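Local atomic coordinates of putative thioesterase (Escherichia coli, PDB entry 5UGZ), a protein that acts as a type II thioesterase in the colibactin NRPS/PKS pathway, probably hydrolysing thioester bonds to release biosynthetic intermediates from the assembly line. Residues S44-N49 with Q244-V249; A58-R63 with K176-L181; D78-F83 with L112-D117; L107-L112 with Q188-T193. All blocks are in the same frame, centred on the assembly; numbering follows the deposited sequence.

In the fold
Running from the N terminus, interaction 1 closes the widest loop: 44-49, just before strand 50-54, meets helix 242-259 near the C terminus, and the other three contacts fall within its span. Interaction 2 joins the loop after strand 50-54 to helix 165-183. Inside that span interaction 3 pairs the neighbouring helices 72-83 and 99-113, and a salt bridge between R63 and D78 links these two contacts directly. Interaction 4 begins on helix 99-113 and ends in the loop before strand 198-203, so it crosses both 2 and 3. It shares L112 with interaction 3, to which D113 and R192 also join it by a salt bridge.

Interaction 1 of 4, residues S44-N49 with Q244-V249; sequences SVLSDN and QVVGYV
The loop carrying L46 passes beside helix 242-259, with the CA atoms of L46 and V246 6.1 Å apart, and no hydrogen bond runs between 44-49 and 244-249. V246 is the middle of the contact: its CG1 touches both V45 and L46, while its CB and CG2 meet V45 alone. With CG1 anti to its backbone N (chi1 175°), that methyl is turned onto the L46 main chain, and V246 CG1 lies 3.7 Å from L46 N. The same methyl meets the leucine branch point, L46 CG to V246 CG1 being 3.9 Å, as the two side chains cross at about a right angle. V45 CG2 comes up to V246 CB at 3.7 Å. The compact, rigid valine side chains let the loop come close to the helix, as the short CA separation shows. In alpha/beta-hydrolase terms, the C-terminal helix is here covering one face of the parallel sheet, and both L46 and V249 reach strand 24-29 at L26. One turn on from V246, V249 makes the lighter contact, its CG1 4.2 Å from L46 CD2. That leucine methyl lies against both V246 CG1 and V249 CG1, the longer leucine chain reaching between two successive helix turns. The polar part of the junction is taken over by N250, whose side-chain amide binds V45 O and S47 N, satisfying these two backbone groups.

Interaction 2 of 4, residues A58-R63 with K176-L181; sequences AGRGTR and KNDYRL
A G1 beta bulge, in which G59 and R60 both face R63, shapes the loop between strand 50-54 and helix 72-83 and sets R60 at the start of a reach across to D178 on helix 165-183. The positive phi of G59 (83°) favours glycine, which has no CB to clash. The contact is a buried salt bridge, gripped end-on, arginine offering two parallel N-H groups matched to the two carboxylate oxygens of aspartate. R60 NH1 donates a hydrogen bond to D178 OD2 over 2.8 Å, using the syn lone pair of that oxygen, fairly straight at 162°. Its companion runs from R60 NH2 to D178 OD1 at 3.0 Å, on the syn side but tilted out of the carboxylate plane. Guanidinium and carboxylate are almost coplanar, 20° apart. The arginine chain bends at chi2 and chi3 to get there. A weak bond from R60 NE to A58 O, 3.3 Å long, ties the guanidinium to its own loop and limits its rotation. Backbone groups complete the polar surroundings: R60 NH1 also binds G34 O, and D178 OD2 accepts from G33 N. Both glycines follow strand 24-29, in the region that in many alpha/beta-hydrolases shapes the oxyanion hole. Helix 165-183 comes between strands 121-125 and 198-203 in sequence, and the bridge joins the loop after strand 50-54 to this region, probably the lid, as in type II thioesterases.

Interaction 3 of 4, residues D78-F83 with L112-D117; sequences DLYQQF and LDHGHD
Y80 and H116 meet at the tight centre of this contact, where Y80 OH and H116 NE2 share a hydrogen bond of 2.7 Å. Each group presents its edge: the imidazole nitrogen lies in the plane of the phenol ring, and the hydroxyl lies in the plane of the imidazole. Tyrosine suits the position because it combines a broad apolar ring with a polar end that reaches the far loop. Its CG stands anti to the backbone N (chi1 179°), which carries the ring out from helix 72-83 toward the end of helix 99-113. One turn later F83 closes in on the same histidine in a T-shaped pair, the edge of F83 directed at the face of H116 with planes at 86° and centroids 5.7 Å apart. Y80 and F83 are buried, and I111 packs against both of them and against H116.

The outer side is looser. H114 is exposed, yet it forms an offset stack on Y80, with ring centroids 4.3 Å apart and planes 28° from parallel. Y80 CZ sits over the rim of the imidazole rather than its middle. The ring is steadied by H114 ND1, which is hydrogen-bonded to Y110 O in the preceding turn. Between the two histidines, G115 takes the positive phi of a Schellman motif, with G115 N 2.9 Å from L112 O, and so turns the chain so that both histidines reach Y80, H114 over its face and H116 at its hydroxyl edge. The result is an aromatic cluster joining helix 72-83 to the C-terminal end of helix 99-113 and the loop after it, in an alpha/beta-hydrolase fold.

Interaction 4 of 4, residues L107-L112 with Q188-T193; sequences LVHYIL and QAKART
The imidazole of H109 is covered on one face by K190, whose CG stands 3.6 Å from the ring centroid and only 4° off the normal, a well-centred CH-pi contact. At the edge of the same ring R192 comes in with its NH1 and CG. The hydrogen bond from R192 NH1 to H109 ND1 is long, 3.3 Å, but lies in the planes of both groups. The guanidinium in turn has L112 CB over the centre of one face, 3.6 Å above it. Accepting at ND1, with two basic side chains near, would probably disfavour protonation of that nitrogen. Helix 99-113, which follows strand 91-97 in the alpha/beta-hydrolase core, is here met on its outer side by the loop running from helix 165-183 to strand 198-203. K190 lays its chain along the ring by bending at chi2 (-72°), and its NZ continues to a salt bridge with E106, one turn earlier on the helix. R192 likewise ends on a carboxylate, its NH2 being paired with D113. Long, flexible basic residues suit this loop, since their aliphatic parts cover the helix surface while their ends find acidic partners. L112 completes the contact, its apolar side chain lying obliquely across the arginine chain while its CB rests over the guanidinium.

Interaction 1 of 4, residues S44-N49 with Q244-V249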
loop_
_atom_site.group_PDB
_atom_site.type_symbol
_atom_site.label_atom_id
_atom_site.label_comp_id
_atom_site.label_asym_id
_atom_site.label_seq_id
_atom_site.Cartn_x
_atom_site.Cartn_y
_atom_site.Cartn_z
ATOM N N SER A 44 -11.782 9.660 10.779
ATOM C CA SER A 44 -13.135 10.187 10.882
ATOM C C SER A 44 -14.207 9.187 10.452
ATOM O O SER A 44 -15.397 9.476 10.626
ATOM C CB SER A 44 -13.271 11.479 10.056
ATOM O OG SER A 44 -13.425 11.199 8.672
ATOM N N VAL A 45 -13.822 8.037 9.894
ATOM C CA VAL A 45 -14.779 7.019 9.463
ATOM C C VAL A 45 -14.463 5.627 10.004
ATOM O O VAL A 45 -15.360 4.764 10.047
ATOM C CB VAL A 45 -14.877 6.989 7.915
ATOM C CG1 VAL A 45 -15.819 8.074 7.426
ATOM C CG2 VAL A 45 -13.519 7.230 7.284
ATOM N N LEU A 46 -13.241 5.356 10.450
ATOM C CA LEU A 46 -12.885 4.037 10.956
ATOM C C LEU A 46 -13.681 3.694 12.208
ATOM O O LEU A 46 -14.074 4.572 12.989
ATOM C CB LEU A 46 -11.398 3.972 11.291
ATOM C CG LEU A 46 -10.376 3.618 10.236
ATOM C CD1 LEU A 46 -9.033 4.013 10.781
ATOM C CD2 LEU A 46 -10.409 2.117 9.954
ATOM N N SER A 47 -13.871 2.392 12.416
ATOM C CA SER A 47 -14.644 1.917 13.551
ATOM C C SER A 47 -13.953 2.309 14.846
ATOM O O SER A 47 -12.728 2.351 14.934
ATOM C CB SER A 47 -14.827 0.401 13.478
ATOM O OG SER A 47 -15.664 0.034 12.398
ATOM N N ASP A 48 -14.756 2.577 15.870
ATOM C CA ASP A 48 -14.224 3.173 17.092
ATOM C C ASP A 48 -13.236 2.271 17.828
ATOM O O ASP A 48 -12.404 2.779 18.584
ATOM C CB ASP A 48 -15.388 3.569 18.002
ATOM C CG ASP A 48 -16.316 4.574 17.339
ATOM O OD1 ASP A 48 -15.785 5.483 16.659
ATOM O OD2 ASP A 48 -17.558 4.449 17.477
ATOM N N ASN A 49 -13.295 0.954 17.633
ATOM C CA ASN A 49 -12.303 0.068 18.220
ATOM C C ASN A 49 -11.191 -0.300 17.241
ATOM O O ASN A 49 -10.565 -1.352 17.398
ATOM C CB ASN A 49 -12.967 -1.198 18.751
ATOM C CG ASN A 49 -13.329 -2.151 17.661
ATOM O OD1 ASN A 49 -13.623 -1.744 16.541
ATOM N ND2 ASN A 49 -13.310 -3.436 17.973
ATOM N N GLN A 244 -15.729 5.172 1.425
ATOM C CA GLN A 244 -16.208 3.847 1.023
ATOM C C GLN A 244 -15.161 2.777 1.299
ATOM O O GLN A 244 -15.483 1.693 1.800
ATOM C CB GLN A 244 -16.566 3.843 -0.467
ATOM C CG GLN A 244 -17.865 4.529 -0.823
ATOM C CD GLN A 244 -17.850 5.080 -2.244
ATOM O OE1 GLN A 244 -17.302 6.157 -2.501
ATOM N NE2 GLN A 244 -18.453 4.339 -3.175
ATOM N N VAL A 245 -13.904 3.051 0.941
ATOM C CA VAL A 245 -12.816 2.140 1.280
ATOM C C VAL A 245 -12.830 1.838 2.775
ATOM O O VAL A 245 -12.725 0.681 3.196
ATOM C CB VAL A 245 -11.464 2.725 0.832
ATOM C CG1 VAL A 245 -10.315 1.908 1.404
ATOM C CG2 VAL A 245 -11.382 2.754 -0.671
ATOM N N VAL A 246 -12.956 2.873 3.605
ATOM C CA VAL A 246 -12.995 2.605 5.035
ATOM C C VAL A 246 -14.303 1.934 5.409
ATOM O O VAL A 246 -14.369 1.224 6.420
ATOM C CB VAL A 246 -12.794 3.873 5.878
ATOM C CG1 VAL A 246 -12.962 3.507 7.313
ATOM C CG2 VAL A 246 -11.408 4.480 5.663
ATOM N N GLY A 247 -15.372 2.172 4.641
ATOM C CA GLY A 247 -16.612 1.449 4.888
ATOM C C GLY A 247 -16.429 -0.051 4.750
ATOM O O GLY A 247 -16.976 -0.831 5.536
ATOM N N TYR A 248 -15.628 -0.469 3.763
ATOM C CA TYR A 248 -15.313 -1.875 3.517
ATOM C C TYR A 248 -14.314 -2.437 4.523
ATOM O O TYR A 248 -14.455 -3.581 4.966
ATOM C CB TYR A 248 -14.775 -2.029 2.097
ATOM C CG TYR A 248 -15.865 -1.899 1.083
ATOM C CD1 TYR A 248 -16.882 -2.847 1.038
ATOM C CD2 TYR A 248 -15.914 -0.837 0.194
ATOM C CE1 TYR A 248 -17.911 -2.757 0.131
ATOM C CE2 TYR A 248 -16.954 -0.737 -0.730
ATOM C CZ TYR A 248 -17.953 -1.714 -0.748
ATOM O OH TYR A 248 -19.012 -1.678 -1.634
ATOM N N VAL A 249 -13.276 -1.671 4.862
ATOM C CA VAL A 249 -12.375 -2.084 5.935
ATOM C C VAL A 249 -13.167 -2.341 7.204
ATOM O O VAL A 249 -12.938 -3.337 7.906
ATOM C CB VAL A 249 -11.268 -1.029 6.163
ATOM C CG1 VAL A 249 -10.523 -1.300 7.446
ATOM C CG2 VAL A 249 -10.289 -1.021 5.006
#

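Interaction 2 of 4, residues A58-R63 with K176-L181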
loop_
_atom_site.group_PDB
_atom_site.type_symbol
_atom_site.label_atom_id
_atom_site.label_comp_id
_atom_site.label_asym_id
_atom_site.label_seq_id
_atom_site.Cartn_x
_atom_site.Cartn_y
_atom_site.Cartn_z
ATOM N N ALA A 58 10.672 6.026 4.992
ATOM C CA ALA A 58 11.760 6.953 5.245
ATOM C C ALA A 58 11.886 7.969 4.114
ATOM O O ALA A 58 11.614 7.673 2.948
ATOM C CB ALA A 58 13.074 6.191 5.414
ATOM N N GLY A 59 12.292 9.182 4.474
ATOM C CA GLY A 59 12.591 10.223 3.510
ATOM C C GLY A 59 11.416 11.022 2.993
ATOM O O GLY A 59 11.550 11.689 1.965
ATOM N N ARG A 60 10.261 10.965 3.648
ATOM C CA ARG A 60 9.171 11.870 3.307
ATOM C C ARG A 60 8.301 12.033 4.546
ATOM O O ARG A 60 8.465 11.314 5.532
ATOM C CB ARG A 60 8.398 11.371 2.075
ATOM C CG ARG A 60 7.179 10.473 2.336
ATOM C CD ARG A 60 7.545 9.051 2.695
ATOM N NE ARG A 60 8.587 8.467 1.853
ATOM C CZ ARG A 60 8.394 7.906 0.663
ATOM N NH1 ARG A 60 7.188 7.865 0.126
ATOM N NH2 ARG A 60 9.429 7.378 0.011
ATOM N N GLY A 61 7.401 13.016 4.505
ATOM C CA GLY A 61 6.482 13.203 5.617
ATOM C C GLY A 61 7.205 13.484 6.920
ATOM O O GLY A 61 8.143 14.274 6.979
ATOM N N THR A 62 6.759 12.825 7.989
ATOM C CA THR A 62 7.369 13.030 9.295
ATOM C C THR A 62 8.776 12.458 9.377
ATOM O O THR A 62 9.491 12.730 10.349
ATOM C CB THR A 62 6.503 12.413 10.394
ATOM O OG1 THR A 62 6.398 10.998 10.189
ATOM C CG2 THR A 62 5.117 13.013 10.374
ATOM N N ARG A 63 9.201 11.695 8.379
ATOM C CA ARG A 63 10.522 11.090 8.388
ATOM C C ARG A 63 11.332 11.616 7.210
ATOM O O ARG A 63 12.116 10.895 6.592
ATOM C CB ARG A 63 10.410 9.561 8.410
ATOM C CG ARG A 63 9.722 9.049 9.687
ATOM C CD ARG A 63 9.700 7.539 9.834
ATOM N NE ARG A 63 11.044 6.996 9.941
ATOM C CZ ARG A 63 11.510 5.983 9.227
ATOM N NH1 ARG A 63 10.739 5.351 8.348
ATOM N NH2 ARG A 63 12.762 5.593 9.402
ATOM N N LYS A 176 10.253 9.395 -7.488
ATOM C CA LYS A 176 11.130 8.636 -8.378
ATOM C C LYS A 176 11.799 7.486 -7.643
ATOM O O LYS A 176 11.962 6.391 -8.200
ATOM C CB LYS A 176 12.184 9.559 -8.985
ATOM C CG LYS A 176 12.787 9.049 -10.269
ATOM C CD LYS A 176 13.748 10.076 -10.821
ATOM C CE LYS A 176 14.114 9.795 -12.265
ATOM N NZ LYS A 176 15.210 10.706 -12.685
ATOM N N ASN A 177 12.197 7.722 -6.391
ATOM C CA ASN A 177 12.736 6.652 -5.562
ATOM C C ASN A 177 11.724 5.533 -5.372
ATOM O O ASN A 177 12.080 4.350 -5.462
ATOM C CB ASN A 177 13.160 7.195 -4.200
ATOM C CG ASN A 177 13.773 6.116 -3.319
ATOM O OD1 ASN A 177 13.067 5.375 -2.628
ATOM N ND2 ASN A 177 15.085 5.997 -3.369
ATOM N N ASP A 178 10.468 5.885 -5.069
ATOM C CA ASP A 178 9.446 4.863 -4.859
ATOM C C ASP A 178 9.155 4.084 -6.133
ATOM O O ASP A 178 8.812 2.900 -6.065
ATOM C CB ASP A 178 8.161 5.489 -4.320
ATOM C CG ASP A 178 8.279 5.850 -2.862
ATOM O OD1 ASP A 178 9.307 5.477 -2.260
ATOM O OD2 ASP A 178 7.359 6.491 -2.318
ATOM N N TYR A 179 9.256 4.726 -7.294
ATOM C CA TYR A 179 9.171 3.962 -8.532
ATOM C C TYR A 179 10.361 3.028 -8.679
ATOM O O TYR A 179 10.200 1.877 -9.094
ATOM C CB TYR A 179 9.063 4.903 -9.720
ATOM C CG TYR A 179 7.631 5.255 -10.018
ATOM C CD1 TYR A 179 6.959 6.226 -9.287
ATOM C CD2 TYR A 179 6.937 4.594 -11.018
ATOM C CE1 TYR A 179 5.644 6.538 -9.555
ATOM C CE2 TYR A 179 5.623 4.901 -11.289
ATOM C CZ TYR A 179 4.981 5.869 -10.560
ATOM O OH TYR A 179 3.673 6.160 -10.858
ATOM N N ARG A 180 11.561 3.497 -8.312
ATOM C CA ARG A 180 12.735 2.633 -8.357
ATOM C C ARG A 180 12.525 1.381 -7.512
ATOM O O ARG A 180 12.819 0.267 -7.954
ATOM C CB ARG A 180 13.976 3.402 -7.893
ATOM C CG ARG A 180 15.304 2.716 -8.233
ATOM C CD ARG A 180 16.476 3.486 -7.659
ATOM N NE ARG A 180 17.745 2.835 -7.960
ATOM C CZ ARG A 180 18.407 2.044 -7.116
ATOM N NH1 ARG A 180 17.924 1.808 -5.908
ATOM N NH2 ARG A 180 19.554 1.483 -7.484
ATOM N N LEU A 181 12.009 1.545 -6.296
ATOM C CA LEU A 181 11.726 0.390 -5.450
ATOM C C LEU A 181 10.775 -0.579 -6.137
ATOM O O LEU A 181 10.999 -1.793 -6.124
ATOM C CB LEU A 181 11.144 0.842 -4.112
ATOM C CG LEU A 181 12.065 1.721 -3.290
ATOM C CD1 LEU A 181 11.432 2.053 -1.955
ATOM C CD2 LEU A 181 13.380 0.990 -3.111
#

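Interaction 3 of 4, residues D78-F83 with L112-D117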
loop_
_atom_site.group_PDB
_atom_site.type_symbol
_atom_site.label_atom_id
_atom_site.label_comp_id
_atom_site.label_asym_id
_atom_site.label_seq_id
_atom_site.Cartn_x
_atom_site.Cartn_y
_atom_site.Cartn_z
ATOM N N ASP A 78 12.935 -1.213 7.314
ATOM C CA ASP A 78 12.656 0.124 7.832
ATOM C C ASP A 78 11.245 0.212 8.406
ATOM O O ASP A 78 11.052 0.691 9.525
ATOM C CB ASP A 78 12.875 1.137 6.702
ATOM C CG ASP A 78 12.597 2.577 7.101
ATOM O OD1 ASP A 78 13.400 3.164 7.856
ATOM O OD2 ASP A 78 11.601 3.139 6.596
ATOM N N LEU A 79 10.242 -0.268 7.662
ATOM C CA LEU A 79 8.857 -0.205 8.151
ATOM C C LEU A 79 8.630 -1.125 9.349
ATOM O O LEU A 79 7.902 -0.763 10.280
ATOM C CB LEU A 79 7.880 -0.550 7.036
ATOM C CG LEU A 79 7.697 0.577 6.030
ATOM C CD1 LEU A 79 6.785 0.112 4.916
ATOM C CD2 LEU A 79 7.156 1.816 6.701
ATOM N N TYR A 80 9.244 -2.317 9.351
ATOM C CA TYR A 80 9.139 -3.181 10.516
ATOM C C TYR A 80 9.581 -2.467 11.787
ATOM O O TYR A 80 8.965 -2.639 12.845
ATOM C CB TYR A 80 9.956 -4.451 10.323
ATOM C CG TYR A 80 9.857 -5.333 11.547
ATOM C CD1 TYR A 80 8.691 -6.053 11.814
ATOM C CD2 TYR A 80 10.902 -5.411 12.463
ATOM C CE1 TYR A 80 8.583 -6.845 12.948
ATOM C CE2 TYR A 80 10.791 -6.200 13.595
ATOM C CZ TYR A 80 9.628 -6.915 13.823
ATOM O OH TYR A 80 9.509 -7.699 14.941
ATOM N N GLN A 81 10.661 -1.677 11.714
ATOM C CA GLN A 81 11.074 -0.893 12.876
ATOM C C GLN A 81 9.977 0.087 13.292
ATOM O O GLN A 81 9.793 0.363 14.486
ATOM C CB GLN A 81 12.385 -0.146 12.585
ATOM C CG GLN A 81 13.622 -1.024 12.466
ATOM C CD GLN A 81 13.762 -2.002 13.617
ATOM O OE1 GLN A 81 13.162 -1.823 14.684
ATOM N NE2 GLN A 81 14.545 -3.054 13.406
ATOM N N GLN A 82 9.249 0.639 12.322
ATOM C CA GLN A 82 8.096 1.471 12.655
ATOM C C GLN A 82 7.010 0.641 13.323
ATOM O O GLN A 82 6.516 0.985 14.404
ATOM C CB GLN A 82 7.557 2.144 11.393
ATOM C CG GLN A 82 8.608 2.831 10.553
ATOM C CD GLN A 82 9.528 3.658 11.391
ATOM O OE1 GLN A 82 9.073 4.470 12.198
ATOM N NE2 GLN A 82 10.840 3.439 11.240
ATOM N N PHE A 83 6.642 -0.467 12.681
ATOM C CA PHE A 83 5.629 -1.384 13.185
ATOM C C PHE A 83 5.830 -1.693 14.664
ATOM O O PHE A 83 4.874 -1.635 15.446
ATOM C CB PHE A 83 5.675 -2.651 12.320
ATOM C CG PHE A 83 4.879 -3.809 12.850
ATOM C CD1 PHE A 83 3.514 -3.886 12.642
ATOM C CD2 PHE A 83 5.510 -4.842 13.516
ATOM C CE1 PHE A 83 2.805 -4.948 13.101
ATOM C CE2 PHE A 83 4.795 -5.911 13.981
ATOM C CZ PHE A 83 3.449 -5.962 13.778
ATOM N N LEU A 112 5.925 -12.250 10.074
ATOM C CA LEU A 112 5.800 -13.674 10.372
ATOM C C LEU A 112 7.169 -14.342 10.538
ATOM O O LEU A 112 7.356 -15.149 11.456
ATOM C CB LEU A 112 4.976 -14.364 9.278
ATOM C CG LEU A 112 3.452 -14.180 9.356
ATOM C CD1 LEU A 112 2.807 -14.668 8.086
ATOM C CD2 LEU A 112 2.884 -14.924 10.529
ATOM N N ASP A 113 8.141 -14.014 9.672
ATOM C CA ASP A 113 9.517 -14.499 9.855
ATOM C C ASP A 113 10.102 -14.129 11.213
ATOM O O ASP A 113 11.055 -14.779 11.664
ATOM C CB ASP A 113 10.464 -13.940 8.788
ATOM C CG ASP A 113 10.147 -14.424 7.407
ATOM O OD1 ASP A 113 9.418 -15.431 7.271
ATOM O OD2 ASP A 113 10.638 -13.792 6.450
ATOM N N HIS A 114 9.596 -13.074 11.849
ATOM C CA HIS A 114 10.049 -12.684 13.174
ATOM C C HIS A 114 9.320 -13.412 14.300
ATOM O O HIS A 114 9.734 -13.310 15.455
ATOM C CB HIS A 114 9.908 -11.169 13.346
ATOM C CG HIS A 114 11.058 -10.395 12.778
ATOM N ND1 HIS A 114 11.234 -10.210 11.427
ATOM C CD2 HIS A 114 12.105 -9.786 13.379
ATOM C CE1 HIS A 114 12.326 -9.499 11.223
ATOM N NE2 HIS A 114 12.876 -9.233 12.391
ATOM N N GLY A 115 8.274 -14.157 14.002
ATOM C CA GLY A 115 7.563 -14.874 15.026
ATOM C C GLY A 115 6.358 -14.181 15.604
ATOM O O GLY A 115 5.922 -14.564 16.695
ATOM N N HIS A 116 5.810 -13.179 14.927
ATOM C CA HIS A 116 4.553 -12.577 15.341
ATOM C C HIS A 116 3.394 -13.405 14.803
ATOM O O HIS A 116 3.558 -14.224 13.903
ATOM C CB HIS A 116 4.453 -11.136 14.840
ATOM C CG HIS A 116 5.517 -10.235 15.380
ATOM N ND1 HIS A 116 5.422 -9.627 16.611
ATOM C CD2 HIS A 116 6.700 -9.836 14.855
ATOM C CE1 HIS A 116 6.500 -8.892 16.822
ATOM N NE2 HIS A 116 7.291 -9.003 15.771
ATOM N N ASP A 117 2.203 -13.159 15.346
ATOM C CA ASP A 117 1.023 -13.868 14.875
ATOM C C ASP A 117 0.572 -13.332 13.524
ATOM O O ASP A 117 1.002 -12.270 13.065
ATOM C CB ASP A 117 -0.140 -13.747 15.856
ATOM C CG ASP A 117 0.201 -14.263 17.235
ATOM O OD1 ASP A 117 0.817 -15.353 17.344
ATOM O OD2 ASP A 117 -0.155 -13.563 18.208
#

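Interaction 4 of 4, residues L107-L112 with Q188-T193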
loop_
_atom_site.group_PDB
_atom_site.type_symbol
_atom_site.label_atom_id
_atom_site.label_comp_id
_atom_site.label_asym_id
_atom_site.label_seq_id
_atom_site.Cartn_x
_atom_site.Cartn_y
_atom_site.Cartn_z
ATOM N N LEU A 107 6.038 -7.074 3.969
ATOM C CA LEU A 107 6.117 -6.775 5.396
ATOM C C LEU A 107 5.412 -7.822 6.257
ATOM O O LEU A 107 5.897 -8.157 7.343
ATOM C CB LEU A 107 5.513 -5.397 5.662
ATOM C CG LEU A 107 5.428 -4.996 7.131
ATOM C CD1 LEU A 107 6.820 -5.020 7.765
ATOM C CD2 LEU A 107 4.779 -3.631 7.260
ATOM N N VAL A 108 4.243 -8.318 5.828
ATOM C CA VAL A 108 3.550 -9.319 6.636
ATOM C C VAL A 108 4.395 -10.580 6.741
ATOM O O VAL A 108 4.563 -11.141 7.828
ATOM C CB VAL A 108 2.129 -9.620 6.094
ATOM C CG1 VAL A 108 2.144 -10.218 4.696
ATOM C CG2 VAL A 108 1.395 -10.569 7.048
ATOM N N HIS A 109 4.951 -11.039 5.626
ATOM C CA HIS A 109 5.805 -12.219 5.701
ATOM C C HIS A 109 7.050 -11.961 6.539
ATOM O O HIS A 109 7.520 -12.866 7.227
ATOM C CB HIS A 109 6.166 -12.689 4.295
ATOM C CG HIS A 109 5.032 -13.367 3.582
ATOM N ND1 HIS A 109 4.697 -14.685 3.806
ATOM C CD2 HIS A 109 4.156 -12.912 2.654
ATOM C CE1 HIS A 109 3.668 -15.014 3.043
ATOM N NE2 HIS A 109 3.324 -13.956 2.332
ATOM N N TYR A 110 7.575 -10.727 6.522
ATOM C CA TYR A 110 8.730 -10.373 7.344
ATOM C C TYR A 110 8.355 -10.343 8.822
ATOM O O TYR A 110 9.154 -10.728 9.682
ATOM C CB TYR A 110 9.272 -9.015 6.871
ATOM C CG TYR A 110 10.529 -8.455 7.529
ATOM C CD1 TYR A 110 11.797 -8.686 6.986
ATOM C CD2 TYR A 110 10.441 -7.640 8.652
ATOM C CE1 TYR A 110 12.941 -8.145 7.557
ATOM C CE2 TYR A 110 11.577 -7.103 9.229
ATOM C CZ TYR A 110 12.824 -7.371 8.680
ATOM O OH TYR A 110 13.945 -6.837 9.260
ATOM N N ILE A 111 7.146 -9.877 9.134
ATOM C CA ILE A 111 6.628 -9.956 10.497
ATOM C C ILE A 111 6.528 -11.414 10.927
ATOM O O ILE A 111 7.006 -11.803 11.999
ATOM C CB ILE A 111 5.264 -9.235 10.582
ATOM C CG1 ILE A 111 5.445 -7.712 10.484
ATOM C CG2 ILE A 111 4.467 -9.644 11.831
ATOM C CD1 ILE A 111 4.178 -6.944 10.122
ATOM N N LEU A 112 5.925 -12.250 10.074
ATOM C CA LEU A 112 5.800 -13.674 10.372
ATOM C C LEU A 112 7.169 -14.342 10.538
ATOM O O LEU A 112 7.356 -15.149 11.456
ATOM C CB LEU A 112 4.976 -14.364 9.278
ATOM C CG LEU A 112 3.452 -14.180 9.356
ATOM C CD1 LEU A 112 2.807 -14.668 8.086
ATOM C CD2 LEU A 112 2.884 -14.924 10.529
ATOM N N GLN A 188 10.062 -13.254 -4.893
ATOM C CA GLN A 188 10.503 -14.614 -4.591
ATOM C C GLN A 188 9.482 -15.285 -3.691
ATOM O O GLN A 188 9.135 -14.750 -2.636
ATOM C CB GLN A 188 11.880 -14.668 -3.923
ATOM C CG GLN A 188 12.460 -16.099 -3.841
ATOM C CD GLN A 188 13.226 -16.531 -5.106
ATOM O OE1 GLN A 188 14.103 -15.818 -5.586
ATOM N NE2 GLN A 188 12.901 -17.708 -5.629
ATOM N N ALA A 189 9.026 -16.463 -4.101
ATOM C CA ALA A 189 8.066 -17.237 -3.326
ATOM C C ALA A 189 8.439 -17.332 -1.851
ATOM O O ALA A 189 9.616 -17.224 -1.483
ATOM C CB ALA A 189 7.926 -18.637 -3.929
ATOM N N LYS A 190 7.432 -17.553 -1.010
ATOM C CA LYS A 190 7.551 -17.487 0.440
ATOM C C LYS A 190 7.515 -18.882 1.078
ATOM O O LYS A 190 7.219 -19.891 0.433
ATOM C CB LYS A 190 6.430 -16.609 1.015
ATOM C CG LYS A 190 6.341 -15.197 0.420
ATOM C CD LYS A 190 7.485 -14.309 0.879
ATOM C CE LYS A 190 7.551 -13.066 0.035
ATOM N NZ LYS A 190 8.900 -12.456 0.109
ATOM N N ALA A 191 7.808 -18.922 2.376
ATOM C CA ALA A 191 7.851 -20.162 3.134
ATOM C C ALA A 191 6.508 -20.543 3.744
ATOM O O ALA A 191 6.462 -21.452 4.580
ATOM C CB ALA A 191 8.894 -20.061 4.251
ATOM N N ARG A 192 5.421 -19.887 3.354
ATOM C CA ARG A 192 4.173 -20.065 4.077
ATOM C C ARG A 192 3.070 -19.419 3.278
ATOM O O ARG A 192 3.303 -18.432 2.580
ATOM C CB ARG A 192 4.240 -19.415 5.453
ATOM C CG ARG A 192 4.259 -17.924 5.296
ATOM C CD ARG A 192 4.219 -17.242 6.592
ATOM N NE ARG A 192 5.443 -17.441 7.346
ATOM C CZ ARG A 192 6.582 -16.807 7.095
ATOM N NH1 ARG A 192 6.678 -15.959 6.074
ATOM N NH2 ARG A 192 7.629 -17.032 7.861
ATOM N N THR A 193 1.874 -19.984 3.387
ATOM C CA THR A 193 0.657 -19.389 2.843
ATOM C C THR A 193 -0.040 -18.628 3.958
ATOM O O THR A 193 -0.254 -19.177 5.048
ATOM C CB THR A 193 -0.299 -20.446 2.278
ATOM O OG1 THR A 193 0.345 -21.170 1.232
ATOM C CG2 THR A 193 -1.515 -19.782 1.686
#